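Local coordinates for methyltransferase small domain-containing protein (Thermoplasma acidophilum, PDB 1NE2) that is of unknown function but has the fold of the AdoMet-dependent methyltransferases and is probably a transferase related to the ribosomal protein L11 methyltransferases, at residues 59-71 with 86-99. Numbering follows the deposited sequence.
Sequences GTGNGILACGSYL and AIETAKRNCGGVNF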
# COMPACT_ATOMS: atom_id res chain seq x y z
N GLY B 59 -14.10 -0.47 -0.23
CA GLY B 59 -15.38 -0.86 -0.83
C GLY B 59 -15.22 -0.81 -2.33
O GLY B 59 -16.02 -0.21 -3.06
N THR B 60 -14.18 -1.49 -2.80
CA THR B 60 -13.81 -1.50 -4.21
C THR B 60 -14.80 -2.10 -5.21
O THR B 60 -14.73 -1.78 -6.41
CB THR B 60 -12.43 -2.19 -4.37
OG1 THR B 60 -11.85 -1.82 -5.62
CG2 THR B 60 -12.56 -3.71 -4.29
N GLY B 61 -15.72 -2.94 -4.75
CA GLY B 61 -16.68 -3.54 -5.67
C GLY B 61 -15.98 -4.25 -6.82
O GLY B 61 -15.11 -5.09 -6.60
N ASN B 62 -16.35 -3.90 -8.06
CA ASN B 62 -15.74 -4.52 -9.23
C ASN B 62 -14.29 -4.06 -9.40
O ASN B 62 -13.59 -4.51 -10.31
CB ASN B 62 -16.54 -4.19 -10.49
CG ASN B 62 -16.18 -2.83 -11.07
OD1 ASN B 62 -16.19 -1.81 -10.37
ND2 ASN B 62 -15.87 -2.80 -12.36
N GLY B 63 -13.87 -3.14 -8.54
CA GLY B 63 -12.51 -2.64 -8.56
C GLY B 63 -12.18 -1.51 -9.52
O GLY B 63 -11.01 -1.16 -9.64
N ILE B 64 -13.17 -0.93 -10.18
CA ILE B 64 -12.88 0.13 -11.14
C ILE B 64 -11.99 1.27 -10.63
O ILE B 64 -11.06 1.68 -11.32
CB ILE B 64 -14.19 0.72 -11.73
CG1 ILE B 64 -13.84 1.67 -12.88
CG2 ILE B 64 -15.00 1.43 -10.65
CD1 ILE B 64 -15.06 2.22 -13.63
N LEU B 65 -12.24 1.78 -9.43
CA LEU B 65 -11.41 2.87 -8.93
C LEU B 65 -9.99 2.42 -8.57
O LEU B 65 -9.04 3.20 -8.70
CB LEU B 65 -12.08 3.54 -7.72
CG LEU B 65 -13.42 4.24 -7.99
CD1 LEU B 65 -13.87 4.98 -6.73
CD2 LEU B 65 -13.29 5.22 -9.14
N ALA B 66 -9.84 1.16 -8.16
CA ALA B 66 -8.52 0.64 -7.81
C ALA B 66 -7.72 0.40 -9.08
O ALA B 66 -6.55 0.77 -9.16
CB ALA B 66 -8.67 -0.67 -7.02
N CYS B 67 -8.36 -0.22 -10.08
CA CYS B 67 -7.70 -0.48 -11.35
C CYS B 67 -7.29 0.84 -11.97
O CYS B 67 -6.20 0.97 -12.54
CB CYS B 67 -8.65 -1.21 -12.31
SG CYS B 67 -9.14 -2.90 -11.85
N GLY B 68 -8.17 1.83 -11.87
CA GLY B 68 -7.87 3.14 -12.43
C GLY B 68 -6.66 3.79 -11.78
O GLY B 68 -5.84 4.44 -12.45
N SER B 69 -6.55 3.64 -10.46
CA SER B 69 -5.43 4.21 -9.73
C SER B 69 -4.15 3.54 -10.20
O SER B 69 -3.13 4.19 -10.37
CB SER B 69 -5.59 4.01 -8.23
OG SER B 69 -6.72 4.72 -7.74
N TYR B 70 -4.23 2.23 -10.42
CA TYR B 70 -3.08 1.46 -10.88
C TYR B 70 -2.70 1.92 -12.29
O TYR B 70 -1.52 2.11 -12.60
CB TYR B 70 -3.44 -0.03 -10.89
CG TYR B 70 -2.32 -0.94 -11.34
CD1 TYR B 70 -1.23 -1.19 -10.51
CD2 TYR B 70 -2.37 -1.57 -12.58
CE1 TYR B 70 -0.20 -2.06 -10.91
CE2 TYR B 70 -1.36 -2.43 -12.99
CZ TYR B 70 -0.28 -2.68 -12.15
OH TYR B 70 0.70 -3.55 -12.56
N LEU B 71 -3.70 2.09 -13.14
CA LEU B 71 -3.46 2.54 -14.51
C LEU B 71 -2.86 3.94 -14.55
O LEU B 71 -2.16 4.29 -15.51
CB LEU B 71 -4.76 2.49 -15.31
CG LEU B 71 -5.30 1.07 -15.51
CD1 LEU B 71 -6.75 1.11 -15.97
CD2 LEU B 71 -4.42 0.35 -16.52
N ALA B 86 -17.24 -9.95 -5.45
CA ALA B 86 -16.75 -8.70 -6.03
C ALA B 86 -15.23 -8.78 -6.20
O ALA B 86 -14.69 -8.44 -7.25
CB ALA B 86 -17.12 -7.52 -5.14
N ILE B 87 -14.54 -9.25 -5.17
CA ILE B 87 -13.09 -9.36 -5.21
C ILE B 87 -12.62 -10.33 -6.29
O ILE B 87 -11.62 -10.09 -6.97
CB ILE B 87 -12.52 -9.78 -3.84
CG1 ILE B 87 -12.74 -8.65 -2.82
CG2 ILE B 87 -11.03 -10.11 -3.95
CD1 ILE B 87 -12.14 -7.30 -3.23
N GLU B 88 -13.36 -11.42 -6.47
CA GLU B 88 -13.02 -12.40 -7.49
C GLU B 88 -13.04 -11.72 -8.86
O GLU B 88 -12.15 -11.95 -9.68
CB GLU B 88 -14.02 -13.57 -7.44
CG GLU B 88 -13.65 -14.76 -8.32
CD GLU B 88 -13.89 -14.50 -9.80
OE1 GLU B 88 -15.01 -14.10 -10.16
OE2 GLU B 88 -12.95 -14.72 -10.59
N THR B 89 -14.04 -10.89 -9.09
CA THR B 89 -14.15 -10.18 -10.36
C THR B 89 -13.08 -9.09 -10.47
O THR B 89 -12.46 -8.93 -11.52
CB THR B 89 -15.54 -9.53 -10.51
OG1 THR B 89 -16.55 -10.55 -10.55
CG2 THR B 89 -15.61 -8.71 -11.79
N ALA B 90 -12.86 -8.36 -9.38
CA ALA B 90 -11.87 -7.30 -9.37
C ALA B 90 -10.48 -7.81 -9.72
O ALA B 90 -9.77 -7.19 -10.50
CB ALA B 90 -11.85 -6.62 -8.00
N LYS B 91 -10.09 -8.94 -9.13
CA LYS B 91 -8.77 -9.52 -9.38
C LYS B 91 -8.53 -9.83 -10.85
O LYS B 91 -7.40 -9.70 -11.34
CB LYS B 91 -8.59 -10.81 -8.56
CG LYS B 91 -8.50 -10.58 -7.06
CD LYS B 91 -8.23 -11.89 -6.32
CE LYS B 91 -7.96 -11.65 -4.85
NZ LYS B 91 -7.75 -12.92 -4.11
N ARG B 92 -9.57 -10.24 -11.55
CA ARG B 92 -9.44 -10.53 -12.97
C ARG B 92 -9.36 -9.25 -13.78
O ARG B 92 -8.75 -9.22 -14.85
CB ARG B 92 -10.61 -11.37 -13.47
CG ARG B 92 -10.68 -12.74 -12.86
CD ARG B 92 -11.58 -13.63 -13.68
NE ARG B 92 -11.88 -14.87 -13.00
CZ ARG B 92 -12.60 -15.86 -13.53
NH1 ARG B 92 -13.07 -15.74 -14.76
NH2 ARG B 92 -12.84 -16.95 -12.82
N ASN B 93 -9.97 -8.18 -13.27
CA ASN B 93 -9.94 -6.91 -13.98
C ASN B 93 -8.55 -6.29 -13.98
O ASN B 93 -8.11 -5.74 -14.99
CB ASN B 93 -10.95 -5.92 -13.38
CG ASN B 93 -12.37 -6.20 -13.84
OD1 ASN B 93 -12.58 -6.73 -14.93
ND2 ASN B 93 -13.35 -5.84 -13.02
N CYS B 94 -7.85 -6.39 -12.85
CA CYS B 94 -6.49 -5.85 -12.77
C CYS B 94 -5.65 -6.56 -11.71
O CYS B 94 -5.65 -6.19 -10.54
CB CYS B 94 -6.53 -4.33 -12.52
SG CYS B 94 -7.45 -3.72 -11.07
N GLY B 95 -4.91 -7.57 -12.16
CA GLY B 95 -4.08 -8.35 -11.25
C GLY B 95 -2.96 -7.63 -10.53
O GLY B 95 -2.47 -8.12 -9.52
N GLY B 96 -2.55 -6.48 -11.05
CA GLY B 96 -1.47 -5.73 -10.42
C GLY B 96 -1.87 -5.10 -9.10
O GLY B 96 -1.01 -4.63 -8.35
N VAL B 97 -3.16 -5.08 -8.83
CA VAL B 97 -3.68 -4.50 -7.59
C VAL B 97 -3.78 -5.53 -6.48
O VAL B 97 -4.12 -6.69 -6.72
CB VAL B 97 -5.07 -3.89 -7.81
CG1 VAL B 97 -5.71 -3.55 -6.47
CG2 VAL B 97 -4.96 -2.64 -8.69
N ASN B 98 -3.48 -5.09 -5.26
CA ASN B 98 -3.56 -5.95 -4.09
C ASN B 98 -5.00 -5.97 -3.58
O ASN B 98 -5.39 -5.18 -2.71
CB ASN B 98 -2.60 -5.41 -3.01
CG ASN B 98 -2.71 -6.17 -1.69
OD1 ASN B 98 -2.95 -7.38 -1.67
ND2 ASN B 98 -2.52 -5.46 -0.59
N PHE B 99 -5.81 -6.88 -4.14
CA PHE B 99 -7.21 -7.02 -3.75
C PHE B 99 -7.36 -8.00 -2.59
O PHE B 99 -6.65 -9.00 -2.50
CB PHE B 99 -8.05 -7.53 -4.92
CG PHE B 99 -8.35 -6.49 -5.95
CD1 PHE B 99 -9.24 -5.45 -5.68
CD2 PHE B 99 -7.77 -6.56 -7.21
CE1 PHE B 99 -9.54 -4.50 -6.65
CE2 PHE B 99 -8.07 -5.62 -8.19
CZ PHE B 99 -8.95 -4.58 -7.91
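The glycine-rich loop after the first strand of a Rossmann-like methyltransferase fold, with the helix it leads into, meets helix 84-93 and the turn that follows it; in relatives this loop binds AdoMet. A disulfide ties the two together: C67 SG and C94 SG are 2.0 Å apart, with a torsion of -85° about the S-S bond. C67 lies at the end of the first turn of helix 64-71, and C94 is the first residue past helix 84-93. One hydrogen bond adds to the covalent link. N93 ND2 donates to N62 O over 3.0 Å, in the carbonyl plane and in the plane of its own amide. The same carbonyl O is 3.4 Å from A90 CA, a CA-H...O contact. The other amide atom, N93 OD1, accepts from Q18 N. G63 sits at the N-cap of helix 64-71, beside A90 and F99. A side chain there would run into both. The F99 ring is packed between A90 CB over one face and V97 CG1 over the other, and T60 OG1 lies at its edge, 3.7 Å from F99 CE1. The hydroxyl's hydrogen bond is to D57. At the far end, Y70 CG is anti to the backbone N (chi1 -179°), which carries the ring out to the 94-97 turn. G96 CA lies over one ring face, 4.1 Å from the Y70 centroid, a CH-pi contact. V97 CG2 is 3.7 Å from Y70 CB. With a serine in place of the Y70 ring, G96 CA would probably lose its CH-pi partner and the 94-97 turn its aromatic cover. Helix 6-14 and helix 34-46 pack on other sides of helix 64-71, while A66, T60 and F99 rest on A79 of strand 76-81.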